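Local coordinates for protein separin (Saccharomyces cerevisiae, PDB 5U1T) that cleaves the cohesin subunit MCD1/SCC1 at the onset of anaphase as a caspase-like cysteine protease, so that chromosomes can segregate, at residues I845-C850 with Y1505-P1510; F838-Y843 with I854-A859; C189-G194 with I237-F242. All coordinates share one frame; numbering follows the deposited sequence.

Interaction 1. Residues I845-C850 with Y1505-P1510; sequences ITEQTC and YGKLEP
I845 and T846, where helix 829-845 runs out, lie against G1506-L1508, part of a loop in the peptidase region that follows the probable catalytic C1497. The packed side is apolar. CG2 of T846 lies 3.6 Å from CD1 of L1508, and CG2 of I845 lies 4.0 Å from CD2 of L1508, so each methyl of the L1508 fork has its own neighbour. T846 keeps its hydroxyl out of this patch by bonding OG1 back to the carbonyl of Y842. Beside it the backbones join: N of K1507 gives a straight bond to O of I845, 3.0 Å long at 175°, to a carbonyl at the helix end. G1506 suits the type II' turn Y1505-L1508 by its positive phi, and a CB there would run into I845 O and the stem of E847. The solvent side is looser. E847, exposed and closing a Schellman motif, sends out an extended chain whose carboxylate lies against CA of G1506 and forms a salt bridge, OE1 to NZ of K1507 at 3.2 Å, through its anti lone pair; K1507 bends at chi4 (54°) to reach it. The chemistry is consistent with a joint between helical and catalytic parts held by one straight backbone bond and methyl packing, the solvent-screened ion pair probably adding less.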
loop_
_atom_site.group_PDB
_atom_site.type_symbol
_atom_site.label_atom_id
_atom_site.label_comp_id
_atom_site.label_asym_id
_atom_site.label_seq_id
_atom_site.Cartn_x
_atom_site.Cartn_y
_atom_site.Cartn_z
ATOM N N ILE A 845 -18.728 18.132 4.523
ATOM C CA ILE A 845 -18.087 19.373 4.124
ATOM C C ILE A 845 -18.768 20.033 2.913
ATOM O O ILE A 845 -18.991 21.234 2.911
ATOM C CB ILE A 845 -16.589 19.136 3.808
ATOM C CG1 ILE A 845 -15.876 18.576 5.031
ATOM C CG2 ILE A 845 -15.898 20.423 3.343
ATOM C CD1 ILE A 845 -14.394 18.358 4.819
ATOM N N THR A 846 -19.106 19.262 1.888
ATOM C CA THR A 846 -19.744 19.848 0.714
ATOM C C THR A 846 -21.264 19.904 0.890
ATOM O O THR A 846 -21.996 20.327 -0.008
ATOM C CB THR A 846 -19.408 19.074 -0.562
ATOM O OG1 THR A 846 -19.661 17.688 -0.342
ATOM C CG2 THR A 846 -17.959 19.263 -0.924
ATOM N N GLU A 847 -21.721 19.452 2.049
ATOM C CA GLU A 847 -23.117 19.564 2.425
ATOM C C GLU A 847 -24.050 18.873 1.462
ATOM O O GLU A 847 -25.197 19.267 1.331
ATOM C CB GLU A 847 -23.518 21.032 2.549
ATOM C CG GLU A 847 -22.900 21.740 3.739
ATOM C CD GLU A 847 -23.199 23.244 3.760
ATOM O OE1 GLU A 847 -22.642 23.960 4.632
ATOM O OE2 GLU A 847 -23.988 23.712 2.905
ATOM N N GLN A 848 -23.569 17.843 0.784
ATOM C CA GLN A 848 -24.442 17.071 -0.081
ATOM C C GLN A 848 -25.208 16.103 0.791
ATOM O O GLN A 848 -24.886 14.924 0.848
ATOM C CB GLN A 848 -23.642 16.349 -1.145
ATOM C CG GLN A 848 -22.495 17.180 -1.639
ATOM C CD GLN A 848 -21.786 16.558 -2.805
ATOM O OE1 GLN A 848 -20.559 16.613 -2.905
ATOM N NE2 GLN A 848 -22.553 15.967 -3.714
ATOM N N THR A 849 -26.231 16.606 1.469
ATOM C CA THR A 849 -26.770 15.903 2.612
ATOM C C THR A 849 -27.391 14.534 2.288
ATOM O O THR A 849 -27.496 13.688 3.168
ATOM C CB THR A 849 -27.803 16.790 3.361
ATOM O OG1 THR A 849 -29.104 16.649 2.783
ATOM C CG2 THR A 849 -27.377 18.250 3.344
ATOM N N CYS A 850 -27.755 14.278 1.037
ATOM C CA CYS A 850 -28.333 12.974 0.694
ATOM C C CYS A 850 -27.271 11.858 0.652
ATOM O O CYS A 850 -27.438 10.801 1.264
ATOM C CB CYS A 850 -29.075 13.065 -0.648
ATOM S SG CYS A 850 -29.702 11.467 -1.337
ATOM N N TYR A 1505 -21.198 24.077 -3.334
ATOM C CA TYR A 1505 -20.762 22.880 -2.608
ATOM C C TYR A 1505 -20.379 23.123 -1.145
ATOM O O TYR A 1505 -19.209 22.984 -0.783
ATOM C CB TYR A 1505 -19.568 22.247 -3.312
ATOM C CG TYR A 1505 -19.877 21.730 -4.696
ATOM C CD1 TYR A 1505 -20.388 20.441 -4.885
ATOM C CD2 TYR A 1505 -19.660 22.522 -5.808
ATOM C CE1 TYR A 1505 -20.674 19.968 -6.145
ATOM C CE2 TYR A 1505 -19.936 22.056 -7.075
ATOM C CZ TYR A 1505 -20.443 20.781 -7.244
ATOM O OH TYR A 1505 -20.711 20.334 -8.521
ATOM N N GLY A 1506 -21.368 23.465 -0.319
ATOM C CA GLY A 1506 -21.161 23.706 1.094
ATOM C C GLY A 1506 -20.000 24.627 1.399
ATOM O O GLY A 1506 -19.950 25.762 0.918
ATOM N N LYS A 1507 -19.048 24.122 2.174
ATOM C CA LYS A 1507 -17.951 24.926 2.681
ATOM C C LYS A 1507 -16.787 25.006 1.724
ATOM O O LYS A 1507 -15.720 25.500 2.063
ATOM C CB LYS A 1507 -17.487 24.380 4.026
ATOM C CG LYS A 1507 -18.598 24.344 5.054
ATOM C CD LYS A 1507 -18.178 23.575 6.296
ATOM C CE LYS A 1507 -19.412 23.150 7.098
ATOM N NZ LYS A 1507 -20.383 22.382 6.228
ATOM N N LEU A 1508 -16.984 24.522 0.515
ATOM C CA LEU A 1508 -15.961 24.697 -0.500
ATOM C C LEU A 1508 -16.384 25.820 -1.456
ATOM O O LEU A 1508 -17.546 26.252 -1.447
ATOM C CB LEU A 1508 -15.712 23.390 -1.256
ATOM C CG LEU A 1508 -15.230 22.166 -0.471
ATOM C CD1 LEU A 1508 -14.903 21.030 -1.457
ATOM C CD2 LEU A 1508 -14.033 22.497 0.439
ATOM N N GLU A 1509 -15.435 26.302 -2.256
ATOM C CA GLU A 1509 -15.723 27.345 -3.230
ATOM C C GLU A 1509 -16.450 26.757 -4.424
ATOM O O GLU A 1509 -16.127 25.665 -4.882
ATOM C CB GLU A 1509 -14.448 28.038 -3.688
ATOM C CG GLU A 1509 -13.686 28.712 -2.583
ATOM C CD GLU A 1509 -14.523 29.734 -1.841
ATOM O OE1 GLU A 1509 -15.255 30.511 -2.487
ATOM O OE2 GLU A 1509 -14.460 29.749 -0.594
ATOM N N PRO A 1510 -17.450 27.481 -4.924
ATOM C CA PRO A 1510 -18.204 27.032 -6.085
ATOM C C PRO A 1510 -17.463 27.439 -7.345
ATOM O O PRO A 1510 -16.466 28.148 -7.246
ATOM C CB PRO A 1510 -19.516 27.786 -5.939
ATOM C CG PRO A 1510 -19.092 29.091 -5.348
ATOM C CD PRO A 1510 -17.925 28.784 -4.433
#

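Interaction 2. Residues F838-Y843 with I854-A859; sequences FLHRYY and ITLGKA
H840 and Y843 meet T855 and L856 across a helical hairpin: helices 829-845 and 849-863 follow each other through a short turn and pack antiparallel, their local axes 8.8 Å apart at 159°. Taken in order, L839 comes first and lies at the margin; its side chain touches S816 and I823 of helix 809-825, which packs against this helix. H840 carries the centre. Its CA and that of T855 are 5.5 Å apart, close enough that the small threonine suits the place opposite. With CG anti to the backbone N (chi1 169°), the imidazole runs alongside L856, both side chains pointing the same way. A histidine suits the place because its flat ring offers L856 both a rim and a face: CD2 of H840 meets CB of L856 at 3.5 Å, while CD1 of L856 sits over one ring face as a CH-pi contact, 4.3 Å from the centroid and shifted toward the rim. OG1 of T855 lies near the ring plane at the edge, next to CB of H840, but bonds to O of L851 one turn earlier in its own helix; a hydroxyl can thus be buried here without needing a partner across the hairpin. Were H840 an alanine, CD1 of L856 would probably lose the face it lies over and CB its neighbour CD2, opening a gap beside the leucine. One turn on, Y843 also points at the second helix, its ring touching L851 and Q852 as well. The threonine methyl comes to the edge of that ring, CG2 of T855 lying 3.7 Å from CE2 of Y843.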
loop_
_atom_site.group_PDB
_atom_site.type_symbol
_atom_site.label_atom_id
_atom_site.label_comp_id
_atom_site.label_asym_id
_atom_site.label_seq_id
_atom_site.Cartn_x
_atom_site.Cartn_y
_atom_site.Cartn_z
ATOM N N PHE A 838 -14.284 8.323 5.030
ATOM C CA PHE A 838 -13.731 9.520 4.416
ATOM C C PHE A 838 -14.747 10.227 3.521
ATOM O O PHE A 838 -14.942 11.430 3.641
ATOM C CB PHE A 838 -12.494 9.175 3.609
ATOM C CG PHE A 838 -11.849 10.356 2.984
ATOM C CD1 PHE A 838 -10.925 11.109 3.692
ATOM C CD2 PHE A 838 -12.170 10.730 1.689
ATOM C CE1 PHE A 838 -10.326 12.207 3.120
ATOM C CE2 PHE A 838 -11.581 11.831 1.109
ATOM C CZ PHE A 838 -10.655 12.570 1.819
ATOM N N LEU A 839 -15.389 9.488 2.624
ATOM C CA LEU A 839 -16.341 10.086 1.711
ATOM C C LEU A 839 -17.485 10.726 2.499
ATOM O O LEU A 839 -18.022 11.781 2.130
ATOM C CB LEU A 839 -16.869 9.048 0.719
ATOM C CG LEU A 839 -15.908 8.748 -0.435
ATOM C CD1 LEU A 839 -16.435 7.646 -1.285
ATOM C CD2 LEU A 839 -15.693 9.975 -1.291
ATOM N N HIS A 840 -17.827 10.103 3.615
ATOM C CA HIS A 840 -18.910 10.614 4.415
ATOM C C HIS A 840 -18.545 11.990 4.970
ATOM O O HIS A 840 -19.352 12.913 4.901
ATOM C CB HIS A 840 -19.249 9.663 5.535
ATOM C CG HIS A 840 -20.172 10.251 6.543
ATOM N ND1 HIS A 840 -19.726 10.806 7.726
ATOM C CD2 HIS A 840 -21.517 10.401 6.538
ATOM C CE1 HIS A 840 -20.760 11.249 8.415
ATOM N NE2 HIS A 840 -21.857 11.017 7.716
ATOM N N ARG A 841 -17.337 12.123 5.518
ATOM C CA ARG A 841 -16.852 13.423 5.968
ATOM C C ARG A 841 -16.865 14.412 4.799
ATOM O O ARG A 841 -17.206 15.583 4.956
ATOM C CB ARG A 841 -15.443 13.321 6.560
ATOM C CG ARG A 841 -14.773 14.673 6.866
ATOM C CD ARG A 841 -13.324 14.478 7.367
ATOM N NE ARG A 841 -12.493 15.687 7.354
ATOM C CZ ARG A 841 -12.468 16.612 8.321
ATOM N NH1 ARG A 841 -11.671 17.670 8.198
ATOM N NH2 ARG A 841 -13.246 16.500 9.406
ATOM N N TYR A 842 -16.507 13.932 3.618
ATOM C CA TYR A 842 -16.440 14.818 2.476
ATOM C C TYR A 842 -17.838 15.326 2.111
ATOM O O TYR A 842 -18.000 16.476 1.736
ATOM C CB TYR A 842 -15.789 14.117 1.280
ATOM C CG TYR A 842 -15.960 14.898 0.006
ATOM C CD1 TYR A 842 -15.270 16.088 -0.190
ATOM C CD2 TYR A 842 -16.841 14.469 -0.986
ATOM C CE1 TYR A 842 -15.434 16.815 -1.337
ATOM C CE2 TYR A 842 -17.010 15.189 -2.129
ATOM C CZ TYR A 842 -16.301 16.364 -2.299
ATOM O OH TYR A 842 -16.455 17.098 -3.441
ATOM N N TYR A 843 -18.842 14.465 2.231
ATOM C CA TYR A 843 -20.203 14.840 1.872
ATOM C C TYR A 843 -20.760 15.783 2.909
ATOM O O TYR A 843 -21.643 16.583 2.619
ATOM C CB TYR A 843 -21.090 13.597 1.702
ATOM C CG TYR A 843 -20.744 12.864 0.432
ATOM C CD1 TYR A 843 -20.378 13.576 -0.709
ATOM C CD2 TYR A 843 -20.739 11.476 0.363
ATOM C CE1 TYR A 843 -20.041 12.940 -1.880
ATOM C CE2 TYR A 843 -20.399 10.824 -0.824
ATOM C CZ TYR A 843 -20.051 11.570 -1.936
ATOM O OH TYR A 843 -19.696 10.963 -3.120
ATOM N N ILE A 854 -26.587 8.389 2.858
ATOM C CA ILE A 854 -26.336 7.113 2.228
ATOM C C ILE A 854 -24.975 6.561 2.626
ATOM O O ILE A 854 -24.860 5.365 2.888
ATOM C CB ILE A 854 -26.426 7.213 0.695
ATOM C CG1 ILE A 854 -27.897 7.206 0.253
ATOM C CG2 ILE A 854 -25.648 6.080 0.039
ATOM C CD1 ILE A 854 -28.112 7.641 -1.193
ATOM N N THR A 855 -23.946 7.404 2.694
ATOM C CA THR A 855 -22.623 6.849 2.960
ATOM C C THR A 855 -22.377 6.661 4.449
ATOM O O THR A 855 -21.488 5.901 4.836
ATOM C CB THR A 855 -21.489 7.692 2.373
ATOM O OG1 THR A 855 -21.506 8.982 2.969
ATOM C CG2 THR A 855 -21.640 7.831 0.872
ATOM N N LEU A 856 -23.162 7.323 5.292
ATOM C CA LEU A 856 -23.119 7.016 6.721
ATOM C C LEU A 856 -23.717 5.626 6.962
ATOM O O LEU A 856 -23.198 4.854 7.769
ATOM C CB LEU A 856 -23.862 8.062 7.554
ATOM C CG LEU A 856 -23.959 7.729 9.050
ATOM C CD1 LEU A 856 -22.587 7.629 9.713
ATOM C CD2 LEU A 856 -24.810 8.738 9.767
ATOM N N GLY A 857 -24.809 5.312 6.265
ATOM C CA GLY A 857 -25.417 3.995 6.349
ATOM C C GLY A 857 -24.476 2.912 5.838
ATOM O O GLY A 857 -24.295 1.866 6.479
ATOM N N LYS A 858 -23.868 3.163 4.683
ATOM C CA LYS A 858 -22.905 2.233 4.125
ATOM C C LYS A 858 -21.712 2.094 5.078
ATOM O O LYS A 858 -21.318 0.967 5.396
ATOM C CB LYS A 858 -22.449 2.668 2.727
ATOM C CG LYS A 858 -23.498 2.476 1.643
ATOM C CD LYS A 858 -22.961 2.787 0.263
ATOM C CE LYS A 858 -24.083 2.720 -0.767
ATOM N NZ LYS A 858 -23.644 3.025 -2.155
ATOM N N ALA A 859 -21.161 3.212 5.567
ATOM C CA ALA A 859 -19.981 3.135 6.435
ATOM C C ALA A 859 -20.279 2.323 7.692
ATOM O O ALA A 859 -19.444 1.529 8.147
ATOM C CB ALA A 859 -19.490 4.516 6.807
#

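Interaction 3. Residues C189-G194 with I237-F242; sequences CKVLFG and IYLNSF
L192 reaches from helix 190-203 into the face that Y238, L239 and F242 present on helix 236-250, and its side chain carries most of the contact. CB lies over the centre of the F242 ring, 4.1 Å from the centroid and only 3° off the ring normal, a CH-pi contact in which the phenyl face receives the start of the leucine chain. At CG the chain turns: this atom is anti to the carbonyl carbon and beside the backbone N (chi1 -71°), which aims the fork across the gap between the helices. The two methyls then part. CD1 goes to the foot of Y238, 4.1 Å from its CB, while the rest of the tyrosine leads off toward L154 of helix 146-158. CD2 goes deeper, reaching 3.5 Å from CA of L239; CD2 of L192 also lies 3.7 Å from CD2 of L239 and 3.6 Å from CD1 of F242. A leucine suits this place because its branch at CG sends one methyl to Y238 and the other to L239, both still beside the F242 ring, and F242 suits its own because a flat ring can lie beneath CB while its rim also touches the fork. Chi1 of L239 (-174°) swings its CD2 toward the first helix, where it also passes CG2 of V191 at 4.4 Å. No hydrogen bond crosses between the two segments. Polar groups on the same turns are served outside: OG of S241 bonds to S158 and ND2 of N240 to the carbonyl of E336. The local axes run 9.8 Å apart, nearly parallel, with some forty residues between the segments; such packing of non-consecutive helices through aliphatic and aromatic side chains is consistent with an alpha-solenoid-like array in the helical domain of separase.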
loop_
_atom_site.group_PDB
_atom_site.type_symbol
_atom_site.label_atom_id
_atom_site.label_comp_id
_atom_site.label_asym_id
_atom_site.label_seq_id
_atom_site.Cartn_x
_atom_site.Cartn_y
_atom_site.Cartn_z
ATOM N N CYS A 189 37.919 -73.905 3.170
ATOM C CA CYS A 189 38.338 -72.668 3.826
ATOM C C CYS A 189 38.161 -72.682 5.336
ATOM O O CYS A 189 37.940 -71.626 5.937
ATOM C CB CYS A 189 37.574 -71.466 3.255
ATOM S SG CYS A 189 37.826 -71.194 1.504
ATOM N N LYS A 190 38.251 -73.861 5.943
ATOM C CA LYS A 190 38.123 -74.000 7.393
ATOM C C LYS A 190 39.115 -73.070 8.117
ATOM O O LYS A 190 38.789 -72.456 9.139
ATOM C CB LYS A 190 38.335 -75.466 7.805
ATOM C CG LYS A 190 37.741 -76.470 6.813
ATOM C CD LYS A 190 37.326 -77.782 7.474
ATOM C CE LYS A 190 36.192 -77.571 8.459
ATOM N NZ LYS A 190 35.619 -78.845 8.961
ATOM N N VAL A 191 40.319 -72.952 7.559
ATOM C CA VAL A 191 41.319 -72.015 8.060
ATOM C C VAL A 191 40.778 -70.585 8.149
ATOM O O VAL A 191 40.921 -69.928 9.182
ATOM C CB VAL A 191 42.591 -72.028 7.175
ATOM C CG1 VAL A 191 42.220 -72.135 5.713
ATOM C CG2 VAL A 191 43.424 -70.780 7.412
ATOM N N LEU A 192 40.153 -70.113 7.071
ATOM C CA LEU A 192 39.616 -68.751 7.007
ATOM C C LEU A 192 38.620 -68.474 8.121
ATOM O O LEU A 192 38.692 -67.443 8.796
ATOM C CB LEU A 192 38.960 -68.507 5.655
ATOM C CG LEU A 192 39.963 -68.396 4.510
ATOM C CD1 LEU A 192 39.257 -68.060 3.203
ATOM C CD2 LEU A 192 41.008 -67.354 4.850
ATOM N N PHE A 193 37.694 -69.406 8.312
ATOM C CA PHE A 193 36.758 -69.322 9.420
ATOM C C PHE A 193 37.477 -69.379 10.763
ATOM O O PHE A 193 37.243 -68.517 11.622
ATOM C CB PHE A 193 35.718 -70.430 9.317
ATOM C CG PHE A 193 34.722 -70.208 8.219
ATOM C CD1 PHE A 193 34.978 -70.655 6.931
ATOM C CD2 PHE A 193 33.538 -69.531 8.464
ATOM C CE1 PHE A 193 34.058 -70.435 5.907
ATOM C CE2 PHE A 193 32.617 -69.316 7.443
ATOM C CZ PHE A 193 32.881 -69.770 6.166
ATOM N N GLY A 194 38.349 -70.380 10.937
ATOM C CA GLY A 194 39.205 -70.466 12.111
ATOM C C GLY A 194 39.870 -69.144 12.473
ATOM O O GLY A 194 39.714 -68.646 13.584
ATOM N N ILE A 237 42.095 -66.155 -2.503
ATOM C CA ILE A 237 42.162 -64.711 -2.661
ATOM C C ILE A 237 41.907 -63.962 -1.362
ATOM O O ILE A 237 42.533 -62.927 -1.084
ATOM C CB ILE A 237 41.148 -64.212 -3.682
ATOM C CG1 ILE A 237 41.187 -65.044 -4.957
ATOM C CG2 ILE A 237 41.491 -62.812 -4.031
ATOM C CD1 ILE A 237 42.358 -64.698 -5.872
ATOM N N TYR A 238 40.983 -64.497 -0.570
ATOM C CA TYR A 238 40.574 -63.862 0.676
ATOM C C TYR A 238 41.622 -63.930 1.784
ATOM O O TYR A 238 41.821 -62.931 2.490
ATOM C CB TYR A 238 39.275 -64.487 1.171
ATOM C CG TYR A 238 38.112 -64.213 0.254
ATOM C CD1 TYR A 238 37.619 -62.912 0.088
ATOM C CD2 TYR A 238 37.505 -65.246 -0.449
ATOM C CE1 TYR A 238 36.557 -62.656 -0.756
ATOM C CE2 TYR A 238 36.445 -65.004 -1.286
ATOM C CZ TYR A 238 35.973 -63.709 -1.437
ATOM O OH TYR A 238 34.915 -63.483 -2.279
ATOM N N LEU A 239 42.277 -65.093 1.908
ATOM C CA LEU A 239 43.221 -65.422 2.991
ATOM C C LEU A 239 43.985 -64.237 3.554
ATOM O O LEU A 239 44.062 -64.073 4.775
ATOM C CB LEU A 239 44.229 -66.480 2.516
ATOM C CG LEU A 239 45.270 -67.140 3.457
ATOM C CD1 LEU A 239 46.535 -66.311 3.640
ATOM C CD2 LEU A 239 44.689 -67.514 4.819
ATOM N N ASN A 240 44.548 -63.416 2.671
ATOM C CA ASN A 240 45.282 -62.238 3.119
ATOM C C ASN A 240 44.443 -61.365 4.034
ATOM O O ASN A 240 44.884 -61.005 5.125
ATOM C CB ASN A 240 45.769 -61.414 1.936
ATOM C CG ASN A 240 46.736 -60.326 2.355
ATOM O OD1 ASN A 240 47.893 -60.601 2.678
ATOM N ND2 ASN A 240 46.268 -59.078 2.349
ATOM N N SER A 241 43.231 -61.040 3.590
ATOM C CA SER A 241 42.320 -60.214 4.376
ATOM C C SER A 241 42.098 -60.812 5.768
ATOM O O SER A 241 42.277 -60.127 6.781
ATOM C CB SER A 241 40.985 -60.046 3.639
ATOM O OG SER A 241 40.164 -59.049 4.240
ATOM N N PHE A 242 41.748 -62.096 5.810
ATOM C CA PHE A 242 41.438 -62.775 7.064
ATOM C C PHE A 242 42.587 -62.775 8.067
ATOM O O PHE A 242 42.394 -62.437 9.241
ATOM C CB PHE A 242 41.023 -64.208 6.787
ATOM C CG PHE A 242 39.606 -64.343 6.362
ATOM C CD1 PHE A 242 39.256 -64.237 5.029
ATOM C CD2 PHE A 242 38.614 -64.573 7.296
ATOM C CE1 PHE A 242 37.941 -64.365 4.634
ATOM C CE2 PHE A 242 37.299 -64.697 6.905
ATOM C CZ PHE A 242 36.964 -64.594 5.574
#

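How the interactions relate
Interactions 1 and 2 adjoin, their centres 13 Å apart: helix 849-863 serves both, L1508 touches Y842, and Q848 packs on Y842 and Y843. Interaction 2 is internal to the helical hairpin and buried, whereas interaction 1, at the turn of that hairpin, is partly exposed and brings in the peptidase region from far along the sequence. Interaction 3 is also buried but stands alone, with its nearest atoms about 85 Å from interaction 2 and about 95 Å from interaction 1. Chemistry follows place: the two helix pairs meet without hydrogen bonds between their segments, while the interface between regions adds one backbone hydrogen bond and a salt bridge.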